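Local coordinates for protein cyclopenase asqI (Emericella nidulans, PDB 5YY3) that catalyses, as a zinc-dependent cyclopenase of aspoquinolone biosynthesis, the ring contraction of 4'-methoxycyclopenin to 4'-methoxyviridicatin with loss of methyl isocyanate, at residues P145-K150 and I258-G262; I60-V65 and N113-R118; L493-E498 and M571-A575; M501-W507 and S622-I627; C323-V327 and L338-L342. All blocks are in the same frame, centred on the assembly; numbering follows the deposited sequence.

Interaction 1: residues P145-K150 and I258-G262; sequences PFFSTK and IEHYG
Lys150 N donates to Glu259 OE1 over 2.7 Å in a nearly straight bond (161° at the hydrogen), and Thr149 OG1 donates to the other oxygen, Glu259 OE2, over 2.8 Å. Each carboxylate oxygen accepts through its syn lone pair, so the two bonds together fix the rotation of the group. The ammonium of Lys150 adds little: its NZ lies 3.9 Å from Glu259 OE2, a long salt bridge from a poorly ordered chain. One residue on, His260 NE2 donates to Ser148 O at 2.8 Å. The acceptor lies 6° from the imidazole plane, though the bond bends to 139° at the hydrogen. One face of that imidazole carries Phe146 CA, 3.6 Å from the ring centroid; in return His260 CB stands over the phenyl face of Phe146, 3.5 Å from its centroid. The two rings are close to parallel, yet slid so far apart that they barely overlap, and reciprocal CH-pi contacts take the place of a stack. Tyr261 completes an aromatic cluster, its CD1 3.7 Å from Phe146 CE2. Phe146 also meets the rings of His144 and Phe385 edge-to-face. The contact thus joins two surface loops of the hemocyanin-type domain, one between helices 129-133 and 174-177, the other between helices 210-231 and 288-304.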
# COMPACT_ATOMS: atom_id res chain seq x y z
N PRO A 145 -30.70 -1.17 22.73
CA PRO A 145 -29.81 -1.65 23.80
C PRO A 145 -28.34 -1.79 23.40
O PRO A 145 -27.47 -1.62 24.26
CB PRO A 145 -30.40 -3.03 24.14
CG PRO A 145 -31.85 -2.89 23.86
CD PRO A 145 -31.96 -1.93 22.69
N PHE A 146 -28.06 -2.10 22.14
CA PHE A 146 -26.67 -2.31 21.70
C PHE A 146 -25.87 -1.00 21.69
O PHE A 146 -24.64 -1.02 21.71
CB PHE A 146 -26.63 -2.94 20.31
CG PHE A 146 -27.03 -4.39 20.27
CD1 PHE A 146 -27.52 -5.03 21.39
CD2 PHE A 146 -26.91 -5.12 19.09
CE1 PHE A 146 -27.89 -6.37 21.34
CE2 PHE A 146 -27.28 -6.44 19.04
CZ PHE A 146 -27.77 -7.08 20.16
N PHE A 147 -26.57 0.13 21.67
CA PHE A 147 -25.94 1.44 21.74
C PHE A 147 -25.55 1.84 23.15
O PHE A 147 -25.29 3.01 23.41
CB PHE A 147 -26.86 2.51 21.14
CG PHE A 147 -26.75 2.65 19.65
CD1 PHE A 147 -27.24 1.67 18.81
CD2 PHE A 147 -26.14 3.75 19.09
CE1 PHE A 147 -27.13 1.79 17.44
CE2 PHE A 147 -26.04 3.88 17.73
CZ PHE A 147 -26.53 2.90 16.90
N SER A 148 -25.52 0.88 24.07
CA SER A 148 -25.09 1.14 25.45
C SER A 148 -24.14 0.05 25.92
O SER A 148 -24.17 -1.07 25.41
CB SER A 148 -26.29 1.23 26.39
OG SER A 148 -27.20 2.21 25.94
N THR A 149 -23.31 0.38 26.90
CA THR A 149 -22.36 -0.56 27.48
C THR A 149 -23.06 -1.46 28.51
O THR A 149 -24.03 -1.03 29.14
CB THR A 149 -21.17 0.18 28.14
OG1 THR A 149 -20.02 -0.68 28.19
CG2 THR A 149 -21.52 0.65 29.55
N LYS A 150 -22.58 -2.70 28.64
CA LYS A 150 -23.03 -3.62 29.70
C LYS A 150 -24.54 -3.87 29.68
O LYS A 150 -25.19 -3.81 30.74
CB LYS A 150 -22.62 -3.11 31.08
CG LYS A 150 -21.23 -3.55 31.53
CD LYS A 150 -20.15 -2.91 30.66
CE LYS A 150 -18.76 -3.39 31.03
NZ LYS A 150 -17.71 -2.79 30.15
N ILE A 258 -19.05 -4.84 20.06
CA ILE A 258 -18.51 -6.19 20.20
C ILE A 258 -19.04 -6.86 21.48
O ILE A 258 -19.06 -8.08 21.60
CB ILE A 258 -16.96 -6.18 20.19
CG1 ILE A 258 -16.42 -7.58 19.93
CG2 ILE A 258 -16.42 -5.66 21.50
CD1 ILE A 258 -16.48 -7.99 18.49
N GLU A 259 -19.47 -6.03 22.42
CA GLU A 259 -20.06 -6.51 23.66
C GLU A 259 -21.30 -7.37 23.42
O GLU A 259 -21.51 -8.36 24.11
CB GLU A 259 -20.44 -5.33 24.55
CG GLU A 259 -19.33 -4.85 25.46
CD GLU A 259 -19.82 -3.79 26.43
OE1 GLU A 259 -20.83 -4.05 27.13
OE2 GLU A 259 -19.19 -2.71 26.49
N HIS A 260 -22.11 -6.98 22.44
CA HIS A 260 -23.44 -7.55 22.26
C HIS A 260 -23.49 -8.61 21.19
O HIS A 260 -24.34 -9.48 21.24
CB HIS A 260 -24.45 -6.45 21.93
CG HIS A 260 -24.43 -5.30 22.88
ND1 HIS A 260 -25.20 -5.26 24.01
CD2 HIS A 260 -23.75 -4.12 22.84
CE1 HIS A 260 -24.98 -4.13 24.66
NE2 HIS A 260 -24.11 -3.42 23.95
N TYR A 261 -22.59 -8.52 20.20
CA TYR A 261 -22.43 -9.60 19.23
C TYR A 261 -21.05 -9.57 18.60
O TYR A 261 -20.35 -8.55 18.64
CB TYR A 261 -23.50 -9.53 18.15
CG TYR A 261 -23.41 -8.34 17.20
CD1 TYR A 261 -23.98 -7.11 17.53
CD2 TYR A 261 -22.79 -8.46 15.96
CE1 TYR A 261 -23.92 -6.04 16.67
CE2 TYR A 261 -22.73 -7.39 15.09
CZ TYR A 261 -23.30 -6.18 15.44
OH TYR A 261 -23.24 -5.13 14.56
N GLY A 262 -20.64 -10.71 18.04
CA GLY A 262 -19.31 -10.85 17.47
C GLY A 262 -19.30 -10.87 15.96
O GLY A 262 -20.34 -10.77 15.30

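Interaction 2: residues I60-V65 and N113-R118; sequences IFALPV and NPELMR
Arg118 reaches the 60-65 segment with its CD anti to CA (chi2 178°), after which the chain bends at chi3 (-119°) and brings the edge of the guanidinium to two backbone carbonyls, those of Phe61 and Leu63. NE makes a weak bond to Phe61 O, 2.8 Å long but only 125° at the hydrogen; NH2 points to Leu63 O at a modelled distance too short to be taken literally. The aliphatic part of the arginine runs alongside the phenyl ring, with Arg118 CG 3.6 Å from Phe61 CD2. Further along, Pro114 CB lies 3.9 Å from Leu63 CB, and Val65 CG2 packs on the proline CD. A water bridges the segments, donating to Ile60 O and Pro114 O. Asn113 caps the second helix, its OD1 accepting from Leu116 N at 3.1 Å, while its ND2 is held by Thr381 and Lys70. The contact therefore joins the end of helix 53-61 to the start of helix 114-127, with Leu108 of helix 97-109 packed against Ile60, Leu63 and Met117.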
# COMPACT_ATOMS: atom_id res chain seq x y z
N ILE A 60 -40.07 -0.09 26.65
CA ILE A 60 -40.14 -1.43 26.07
C ILE A 60 -38.91 -1.70 25.19
O ILE A 60 -38.24 -2.71 25.35
CB ILE A 60 -41.44 -1.61 25.23
CG1 ILE A 60 -42.67 -1.50 26.14
CG2 ILE A 60 -41.43 -2.95 24.50
CD1 ILE A 60 -43.99 -1.42 25.40
N PHE A 61 -38.60 -0.77 24.29
CA PHE A 61 -37.44 -0.91 23.40
C PHE A 61 -36.10 -1.00 24.14
O PHE A 61 -35.10 -1.45 23.58
CB PHE A 61 -37.41 0.24 22.41
CG PHE A 61 -38.21 -0.01 21.18
CD1 PHE A 61 -39.59 0.09 21.21
CD2 PHE A 61 -37.59 -0.38 20.00
CE1 PHE A 61 -40.34 -0.15 20.07
CE2 PHE A 61 -38.33 -0.63 18.86
CZ PHE A 61 -39.72 -0.51 18.89
N ALA A 62 -36.09 -0.57 25.40
CA ALA A 62 -34.88 -0.61 26.21
C ALA A 62 -34.70 -1.93 26.96
O ALA A 62 -33.63 -2.21 27.52
CB ALA A 62 -34.88 0.55 27.20
N LEU A 63 -35.75 -2.76 26.98
CA LEU A 63 -35.72 -3.97 27.78
C LEU A 63 -34.63 -4.96 27.36
O LEU A 63 -34.60 -5.41 26.22
CB LEU A 63 -37.08 -4.65 27.74
CG LEU A 63 -38.13 -3.97 28.61
CD1 LEU A 63 -39.46 -4.69 28.51
CD2 LEU A 63 -37.64 -3.93 30.06
N PRO A 64 -33.73 -5.30 28.30
CA PRO A 64 -32.62 -6.23 28.06
C PRO A 64 -33.05 -7.69 28.03
O PRO A 64 -33.93 -8.11 28.80
CB PRO A 64 -31.70 -5.96 29.25
CG PRO A 64 -32.66 -5.64 30.36
CD PRO A 64 -33.78 -4.85 29.71
N VAL A 65 -32.44 -8.48 27.15
CA VAL A 65 -32.68 -9.91 27.13
C VAL A 65 -31.99 -10.54 28.33
O VAL A 65 -30.79 -10.37 28.52
CB VAL A 65 -32.17 -10.58 25.84
CG1 VAL A 65 -32.12 -12.10 25.99
CG2 VAL A 65 -33.02 -10.16 24.64
N ASN A 113 -39.50 -12.82 24.92
CA ASN A 113 -38.20 -12.23 24.60
C ASN A 113 -38.33 -10.77 24.14
O ASN A 113 -39.08 -10.48 23.21
CB ASN A 113 -37.52 -13.08 23.51
CG ASN A 113 -36.11 -12.61 23.18
OD1 ASN A 113 -35.92 -11.52 22.62
ND2 ASN A 113 -35.12 -13.44 23.50
N PRO A 114 -37.59 -9.85 24.80
CA PRO A 114 -37.64 -8.41 24.52
C PRO A 114 -37.18 -8.04 23.11
O PRO A 114 -37.68 -7.06 22.55
CB PRO A 114 -36.68 -7.80 25.56
CG PRO A 114 -36.53 -8.83 26.60
CD PRO A 114 -36.67 -10.15 25.91
N GLU A 115 -36.24 -8.79 22.55
CA GLU A 115 -35.78 -8.54 21.19
C GLU A 115 -36.89 -8.89 20.23
O GLU A 115 -37.15 -8.17 19.26
CB GLU A 115 -34.51 -9.35 20.88
CG GLU A 115 -33.97 -9.17 19.46
CD GLU A 115 -33.49 -7.75 19.17
OE1 GLU A 115 -32.88 -7.12 20.07
OE2 GLU A 115 -33.69 -7.28 18.03
N LEU A 116 -37.57 -10.00 20.52
CA LEU A 116 -38.74 -10.38 19.76
C LEU A 116 -39.76 -9.26 19.84
O LEU A 116 -40.32 -8.84 18.83
CB LEU A 116 -39.32 -11.70 20.28
CG LEU A 116 -40.45 -12.38 19.48
CD1 LEU A 116 -40.56 -13.83 19.88
CD2 LEU A 116 -41.81 -11.67 19.66
N MET A 117 -39.99 -8.77 21.06
CA MET A 117 -40.96 -7.69 21.27
C MET A 117 -40.58 -6.42 20.50
O MET A 117 -41.45 -5.76 19.94
CB MET A 117 -41.11 -7.37 22.75
CG MET A 117 -42.22 -6.36 23.04
SD MET A 117 -43.79 -6.91 22.34
CE MET A 117 -44.45 -5.35 21.82
N ARG A 118 -39.29 -6.08 20.48
CA ARG A 118 -38.84 -4.88 19.78
C ARG A 118 -39.20 -4.92 18.31
O ARG A 118 -39.69 -3.94 17.76
CB ARG A 118 -37.34 -4.67 19.93
CG ARG A 118 -37.01 -3.76 21.08
CD ARG A 118 -35.53 -3.58 21.26
NE ARG A 118 -35.14 -4.07 22.57
CZ ARG A 118 -34.49 -5.19 22.74
NH1 ARG A 118 -34.14 -5.89 21.68
NH2 ARG A 118 -34.16 -5.60 23.95
O HOH W 1 -39.04 -5.24 24.72

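Interaction 3: residues L493-E498 and M571-A575; sequences LFIAAE and MPFVA
Ala496 and Val574 form the tight centre of this antiparallel strand pair, the two segments' axes approaching to 4.7 Å. They are a hydrogen-bonded pair: Val574 N to Ala496 O is 2.9 Å and straight (165°), and the return bond from Ala496 N to Val574 O is 3.1 Å. Non-hydrogen-bonded pairs, Ile495 with Ala575 and Ala497 with Phe573, flank it. Here Phe573, with CG anti to its carbonyl carbon (chi1 -77°), lays its ring back across the neighbouring strand, and Ala497 CA sits over the ring face, 4.0 Å from the centroid. The methyl of Ala497 also meets Met571 CE at 3.9 Å. Toward Glu498 and Pro572, both partly exposed, the pairing slackens: Glu498 N still donates to Pro572 O, but at 3.2 Å and tilted 30° from the carbonyl plane, while Glu498 OE1 merely touches Pro572 CB. The pairing belongs to the Ig-like domain, where strand 571-580 lies between strands 487-497 and 636-644. Backbone bonds thus set the register, and the small side chain of Ala497 lets the Phe573 ring lie close to the main chain.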
# COMPACT_ATOMS: atom_id res chain seq x y z
N LEU A 493 -33.95 11.71 -12.66
CA LEU A 493 -32.51 11.95 -12.65
C LEU A 493 -31.70 10.79 -12.04
O LEU A 493 -31.97 10.34 -10.92
CB LEU A 493 -32.20 13.24 -11.87
CG LEU A 493 -30.72 13.51 -11.58
CD1 LEU A 493 -29.99 13.95 -12.82
CD2 LEU A 493 -30.55 14.52 -10.47
N PHE A 494 -30.70 10.34 -12.81
CA PHE A 494 -29.76 9.31 -12.39
C PHE A 494 -28.32 9.78 -12.61
O PHE A 494 -28.04 10.59 -13.51
CB PHE A 494 -30.00 8.02 -13.18
CG PHE A 494 -31.29 7.30 -12.86
CD1 PHE A 494 -32.49 7.71 -13.43
CD2 PHE A 494 -31.29 6.17 -12.04
CE1 PHE A 494 -33.68 7.04 -13.16
CE2 PHE A 494 -32.47 5.48 -11.76
CZ PHE A 494 -33.67 5.92 -12.32
N ILE A 495 -27.40 9.26 -11.80
CA ILE A 495 -25.97 9.43 -12.06
C ILE A 495 -25.26 8.08 -12.06
O ILE A 495 -25.77 7.09 -11.53
CB ILE A 495 -25.28 10.35 -11.03
CG1 ILE A 495 -25.26 9.69 -9.63
CG2 ILE A 495 -25.93 11.76 -11.04
CD1 ILE A 495 -24.59 10.54 -8.55
N ALA A 496 -24.08 8.06 -12.65
CA ALA A 496 -23.28 6.86 -12.74
C ALA A 496 -21.82 7.26 -12.85
O ALA A 496 -21.48 8.22 -13.53
CB ALA A 496 -23.69 6.02 -13.93
N ALA A 497 -20.96 6.55 -12.12
CA ALA A 497 -19.52 6.65 -12.33
C ALA A 497 -19.25 6.43 -13.81
O ALA A 497 -19.78 5.48 -14.40
CB ALA A 497 -18.75 5.62 -11.46
N GLU A 498 -18.45 7.30 -14.42
CA GLU A 498 -18.22 7.22 -15.86
C GLU A 498 -17.79 5.81 -16.35
O GLU A 498 -18.16 5.40 -17.44
CB GLU A 498 -17.18 8.25 -16.29
CG GLU A 498 -17.11 8.45 -17.82
CD GLU A 498 -16.23 9.63 -18.24
OE1 GLU A 498 -16.39 10.73 -17.67
OE2 GLU A 498 -15.38 9.46 -19.14
N MET A 571 -13.69 13.24 -9.44
CA MET A 571 -14.00 12.01 -10.16
C MET A 571 -15.12 12.23 -11.16
O MET A 571 -16.13 12.86 -10.85
CB MET A 571 -14.38 10.91 -9.17
CG MET A 571 -14.75 9.58 -9.79
SD MET A 571 -15.09 8.38 -8.49
CE MET A 571 -15.72 6.97 -9.42
N PRO A 572 -14.94 11.74 -12.39
CA PRO A 572 -15.96 11.99 -13.42
C PRO A 572 -17.20 11.11 -13.28
O PRO A 572 -17.10 9.89 -13.15
CB PRO A 572 -15.22 11.72 -14.74
CG PRO A 572 -14.07 10.87 -14.37
CD PRO A 572 -13.69 11.21 -12.96
N PHE A 573 -18.37 11.75 -13.29
CA PHE A 573 -19.65 11.04 -13.30
C PHE A 573 -20.48 11.52 -14.47
O PHE A 573 -20.19 12.55 -15.07
CB PHE A 573 -20.41 11.27 -11.99
CG PHE A 573 -19.90 10.45 -10.84
CD1 PHE A 573 -18.64 10.71 -10.29
CD2 PHE A 573 -20.68 9.45 -10.28
CE1 PHE A 573 -18.16 9.96 -9.21
CE2 PHE A 573 -20.21 8.70 -9.21
CZ PHE A 573 -18.93 8.96 -8.67
N VAL A 574 -21.53 10.78 -14.81
CA VAL A 574 -22.46 11.24 -15.83
C VAL A 574 -23.84 11.41 -15.22
O VAL A 574 -24.29 10.57 -14.44
CB VAL A 574 -22.53 10.25 -17.01
CG1 VAL A 574 -23.60 10.68 -18.01
CG2 VAL A 574 -21.17 10.14 -17.69
N ALA A 575 -24.49 12.53 -15.54
CA ALA A 575 -25.87 12.75 -15.12
C ALA A 575 -26.79 12.45 -16.29
O ALA A 575 -26.48 12.76 -17.43
CB ALA A 575 -26.08 14.16 -14.64

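Interaction 4: residues M501-W507 and S622-I627; sequences MNDYHSW and SIRTII
Ile623 points its side chain into the loop 501-507, with its 3-10 segment at 504-506, between two aromatic rings. Its CD1 comes obliquely to Tyr504, 3.6 Å from CD1 of that ring, whose OH is hydrogen-bonded to Trp610 N, while its CG2 lies 4.0 Å from Trp507 NE1. Trp507 meets Ile627, just past the end of helix 623-626, from the opposite direction, at the benzo end of the indole. The indole is itself tethered, NE1 donating to Met501 O at 2.8 Å. This short helix of the Ig-like domain is closed at its N-terminus by a capping box of Ser622 and Thr625: Ser622 N donates to Thr625 OG1 at 2.8 Å, and a weak bond returns from Thr625 N to Ser622 OG. Asn502 adds a bond from across the contact, its OD1 accepting from Arg624 N at 3.2 Å, nearly in line with the amide C=O; a water links Asn502 O to Ile623 N. Met501 and Arg624 cross at about a right angle, and the bend at chi3 (39°) in the methionine brings CE over one guanidinium face.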
# COMPACT_ATOMS: atom_id res chain seq x y z
N MET A 501 -20.88 3.41 -16.52
CA MET A 501 -22.02 4.03 -17.21
C MET A 501 -22.82 3.13 -18.16
O MET A 501 -24.02 3.33 -18.32
CB MET A 501 -21.48 5.26 -17.95
CG MET A 501 -22.31 5.82 -19.05
SD MET A 501 -21.37 7.09 -19.92
CE MET A 501 -19.78 6.33 -19.91
N ASN A 502 -22.19 2.12 -18.77
CA ASN A 502 -22.94 1.24 -19.68
C ASN A 502 -23.61 0.03 -19.02
O ASN A 502 -24.14 -0.84 -19.71
CB ASN A 502 -22.03 0.74 -20.80
CG ASN A 502 -21.71 1.80 -21.80
OD1 ASN A 502 -22.52 2.71 -22.05
ND2 ASN A 502 -20.53 1.72 -22.38
N ASP A 503 -23.56 -0.03 -17.70
CA ASP A 503 -24.29 -1.03 -16.96
C ASP A 503 -25.54 -0.38 -16.39
O ASP A 503 -25.45 0.54 -15.58
CB ASP A 503 -23.42 -1.60 -15.84
CG ASP A 503 -24.19 -2.52 -14.92
OD1 ASP A 503 -25.15 -3.17 -15.38
OD2 ASP A 503 -23.81 -2.60 -13.72
N TYR A 504 -26.71 -0.85 -16.85
CA TYR A 504 -28.01 -0.39 -16.36
C TYR A 504 -28.05 -0.29 -14.84
O TYR A 504 -28.55 0.69 -14.28
CB TYR A 504 -29.12 -1.35 -16.78
CG TYR A 504 -29.31 -1.59 -18.27
CD1 TYR A 504 -29.90 -0.62 -19.09
CD2 TYR A 504 -28.94 -2.81 -18.84
CE1 TYR A 504 -30.08 -0.86 -20.45
CE2 TYR A 504 -29.12 -3.05 -20.19
CZ TYR A 504 -29.70 -2.07 -20.99
OH TYR A 504 -29.89 -2.32 -22.34
N HIS A 505 -27.54 -1.31 -14.17
CA HIS A 505 -27.74 -1.47 -12.74
C HIS A 505 -26.75 -0.65 -11.94
O HIS A 505 -26.84 -0.61 -10.71
CB HIS A 505 -27.66 -2.94 -12.38
CG HIS A 505 -28.53 -3.79 -13.25
ND1 HIS A 505 -29.85 -4.03 -12.97
CD2 HIS A 505 -28.29 -4.37 -14.46
CE1 HIS A 505 -30.38 -4.75 -13.94
NE2 HIS A 505 -29.45 -4.96 -14.86
N SER A 506 -25.84 0.02 -12.64
CA SER A 506 -24.88 0.90 -11.97
C SER A 506 -25.41 2.32 -11.87
O SER A 506 -24.81 3.17 -11.19
CB SER A 506 -23.55 0.90 -12.71
OG SER A 506 -22.87 -0.33 -12.50
N TRP A 507 -26.53 2.59 -12.52
CA TRP A 507 -27.11 3.91 -12.44
C TRP A 507 -27.79 4.10 -11.10
O TRP A 507 -28.59 3.27 -10.67
CB TRP A 507 -28.07 4.15 -13.61
CG TRP A 507 -27.31 4.43 -14.84
CD1 TRP A 507 -26.85 3.51 -15.75
CD2 TRP A 507 -26.87 5.72 -15.31
NE1 TRP A 507 -26.17 4.16 -16.76
CE2 TRP A 507 -26.17 5.51 -16.51
CE3 TRP A 507 -27.02 7.02 -14.83
CZ2 TRP A 507 -25.60 6.55 -17.24
CZ3 TRP A 507 -26.45 8.07 -15.56
CH2 TRP A 507 -25.75 7.83 -16.75
N SER A 622 -24.85 1.72 -27.28
CA SER A 622 -24.69 1.50 -25.85
C SER A 622 -25.58 2.51 -25.13
O SER A 622 -26.24 3.32 -25.77
CB SER A 622 -23.23 1.65 -25.43
OG SER A 622 -22.76 2.97 -25.68
N ILE A 623 -25.60 2.45 -23.80
CA ILE A 623 -26.31 3.44 -23.02
C ILE A 623 -25.71 4.81 -23.33
O ILE A 623 -26.43 5.81 -23.47
CB ILE A 623 -26.25 3.13 -21.50
CG1 ILE A 623 -27.10 1.88 -21.20
CG2 ILE A 623 -26.74 4.30 -20.67
CD1 ILE A 623 -27.09 1.46 -19.74
N ARG A 624 -24.38 4.84 -23.47
CA ARG A 624 -23.68 6.08 -23.72
C ARG A 624 -24.09 6.73 -25.04
O ARG A 624 -24.27 7.95 -25.09
CB ARG A 624 -22.18 5.87 -23.72
CG ARG A 624 -21.42 7.17 -23.85
CD ARG A 624 -20.06 6.95 -24.48
NE ARG A 624 -19.35 5.83 -23.87
CZ ARG A 624 -18.41 5.97 -22.94
NH1 ARG A 624 -18.09 7.18 -22.48
NH2 ARG A 624 -17.81 4.89 -22.44
N THR A 625 -24.25 5.94 -26.10
CA THR A 625 -24.60 6.52 -27.41
C THR A 625 -26.03 7.08 -27.37
O THR A 625 -26.28 8.18 -27.87
CB THR A 625 -24.48 5.51 -28.57
OG1 THR A 625 -25.22 4.32 -28.25
CG2 THR A 625 -23.03 5.14 -28.83
N ILE A 626 -26.94 6.33 -26.76
CA ILE A 626 -28.35 6.72 -26.72
C ILE A 626 -28.54 7.99 -25.93
O ILE A 626 -29.26 8.90 -26.35
CB ILE A 626 -29.21 5.59 -26.12
CG1 ILE A 626 -29.37 4.46 -27.15
CG2 ILE A 626 -30.58 6.12 -25.68
CD1 ILE A 626 -29.98 3.21 -26.57
N ILE A 627 -27.88 8.09 -24.79
CA ILE A 627 -28.12 9.23 -23.93
C ILE A 627 -27.30 10.43 -24.40
O ILE A 627 -27.38 11.51 -23.81
CB ILE A 627 -27.83 8.89 -22.45
CG1 ILE A 627 -26.33 8.73 -22.19
CG2 ILE A 627 -28.61 7.65 -22.03
CD1 ILE A 627 -26.01 8.63 -20.73
O HOH W 2 -24.72 -0.31 -22.70

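Interaction 5: residues C323-V327 and L338-L342; sequences CLNFV and LNKLL
This is an apolar helix-to-turn contact in the hemocyanin-type domain, joining the first turn of helix 323-331 to the end of the short helix 335-339 and the type I beta turn from Asn339 to Leu342 that follows. Ten residues separate the two segments, and Phe326 supplies the ring on which the leucines of the second pack. Leu338 is the main partner: its CD2 stands over one face of the phenyl ring, 3.9 Å from the centroid and 22° off the normal, displaced toward the rim and nearest to Phe326 CD1 at 3.7 Å. The CB of Leu338 points toward helix 323-331, and with CG anti to the carbonyl carbon (chi1 -69°) and chi2 near 180° both methyls reach Phe326; CD1 rests 3.9 Å from Phe326 O. At the far end of the ring, Leu342 CD2 approaches Phe326 CZ obliquely at 4.1 Å, and Leu341 CD1 is more distant. Leu316 of strand 316-317 packs against both Phe326 and Leu342. The nearby amide of Asn325 is directed to other partners, its OD1 accepting from Glu212 N, though ND2 brushes Leu338 CD2 at 4.2 Å. With dispersion and one CH-pi contact as the forces across the two segments, the fit depends on the shape of the leucine branches against the ring rather than on directed bonds.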
# COMPACT_ATOMS: atom_id res chain seq x y z
N CYS A 323 -42.21 -9.31 -13.97
CA CYS A 323 -41.01 -10.11 -13.70
C CYS A 323 -40.32 -9.71 -12.39
O CYS A 323 -40.06 -10.56 -11.56
CB CYS A 323 -40.01 -10.05 -14.86
SG CYS A 323 -39.47 -8.36 -15.35
N LEU A 324 -40.04 -8.43 -12.17
CA LEU A 324 -39.26 -8.06 -10.99
C LEU A 324 -40.04 -8.25 -9.69
O LEU A 324 -39.48 -8.69 -8.66
CB LEU A 324 -38.77 -6.62 -11.09
CG LEU A 324 -37.79 -6.39 -12.24
CD1 LEU A 324 -37.24 -4.96 -12.20
CD2 LEU A 324 -36.68 -7.42 -12.19
N ASN A 325 -41.33 -7.93 -9.74
CA ASN A 325 -42.18 -8.10 -8.57
C ASN A 325 -42.25 -9.56 -8.15
O ASN A 325 -42.26 -9.88 -6.96
CB ASN A 325 -43.59 -7.58 -8.84
CG ASN A 325 -44.35 -7.32 -7.57
OD1 ASN A 325 -43.81 -6.79 -6.61
ND2 ASN A 325 -45.62 -7.73 -7.55
N PHE A 326 -42.29 -10.44 -9.14
CA PHE A 326 -42.40 -11.86 -8.84
C PHE A 326 -41.06 -12.45 -8.46
O PHE A 326 -40.97 -13.19 -7.49
CB PHE A 326 -43.01 -12.62 -10.03
CG PHE A 326 -44.50 -12.72 -9.97
CD1 PHE A 326 -45.12 -13.70 -9.19
CD2 PHE A 326 -45.31 -11.81 -10.66
CE1 PHE A 326 -46.52 -13.79 -9.12
CE2 PHE A 326 -46.71 -11.90 -10.60
CZ PHE A 326 -47.31 -12.90 -9.83
N VAL A 327 -40.02 -12.15 -9.23
CA VAL A 327 -38.69 -12.63 -8.89
C VAL A 327 -38.29 -12.14 -7.49
O VAL A 327 -37.81 -12.92 -6.67
CB VAL A 327 -37.64 -12.18 -9.92
CG1 VAL A 327 -36.22 -12.52 -9.42
CG2 VAL A 327 -37.90 -12.83 -11.27
N LEU A 338 -48.17 -12.72 -3.55
CA LEU A 338 -48.06 -13.09 -4.96
C LEU A 338 -49.20 -14.01 -5.39
O LEU A 338 -49.72 -13.89 -6.50
CB LEU A 338 -46.69 -13.75 -5.23
CG LEU A 338 -45.46 -12.82 -5.12
CD1 LEU A 338 -44.14 -13.58 -5.26
CD2 LEU A 338 -45.53 -11.68 -6.14
N ASN A 339 -49.60 -14.92 -4.50
CA ASN A 339 -50.66 -15.89 -4.82
C ASN A 339 -52.02 -15.24 -5.13
O ASN A 339 -52.81 -15.79 -5.90
CB ASN A 339 -50.83 -16.90 -3.67
CG ASN A 339 -49.84 -18.05 -3.75
OD1 ASN A 339 -49.23 -18.29 -4.79
ND2 ASN A 339 -49.69 -18.78 -2.64
N LYS A 340 -52.29 -14.07 -4.54
CA LYS A 340 -53.56 -13.37 -4.75
C LYS A 340 -53.76 -12.91 -6.19
O LYS A 340 -54.77 -12.28 -6.52
CB LYS A 340 -53.65 -12.15 -3.81
CG LYS A 340 -53.57 -12.49 -2.33
CD LYS A 340 -53.78 -11.26 -1.44
CE LYS A 340 -55.25 -10.89 -1.31
NZ LYS A 340 -55.55 -10.05 -0.11
N LEU A 341 -52.80 -13.22 -7.06
CA LEU A 341 -52.83 -12.83 -8.47
C LEU A 341 -52.93 -14.01 -9.42
O LEU A 341 -52.97 -13.83 -10.64
CB LEU A 341 -51.59 -12.01 -8.80
CG LEU A 341 -51.62 -10.64 -8.14
CD1 LEU A 341 -50.29 -9.92 -8.32
CD2 LEU A 341 -52.77 -9.86 -8.77
N LEU A 342 -52.97 -15.22 -8.87
CA LEU A 342 -52.87 -16.42 -9.68
C LEU A 342 -54.22 -17.11 -9.85
O LEU A 342 -54.28 -18.30 -10.19
CB LEU A 342 -51.87 -17.40 -9.05
CG LEU A 342 -50.45 -16.89 -8.77
CD1 LEU A 342 -49.55 -18.03 -8.30
CD2 LEU A 342 -49.83 -16.19 -9.97

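In the fold
The five contacts fall into two touching pairs and an outlier. Interactions 1 and 2, centres 14 Å apart, meet where Pro145 CD packs 3.3 Å from Phe61 O and the proline ring also touches Arg118. Both approach the zinc site without belonging to it: the side chain of Tyr261 is about 11 Å from that of zinc ligand His186, and the side chain of Glu115 about 11 Å from that of zinc ligand His190. Interactions 3 and 4, centres 10 Å apart, share the Ig-like domain; Trp507 CD2 lies 3.5 Å from Ala496 CB, and their segments alternate along the chain. Interaction 5 stands apart, its nearest atoms about 7 Å from interaction 4.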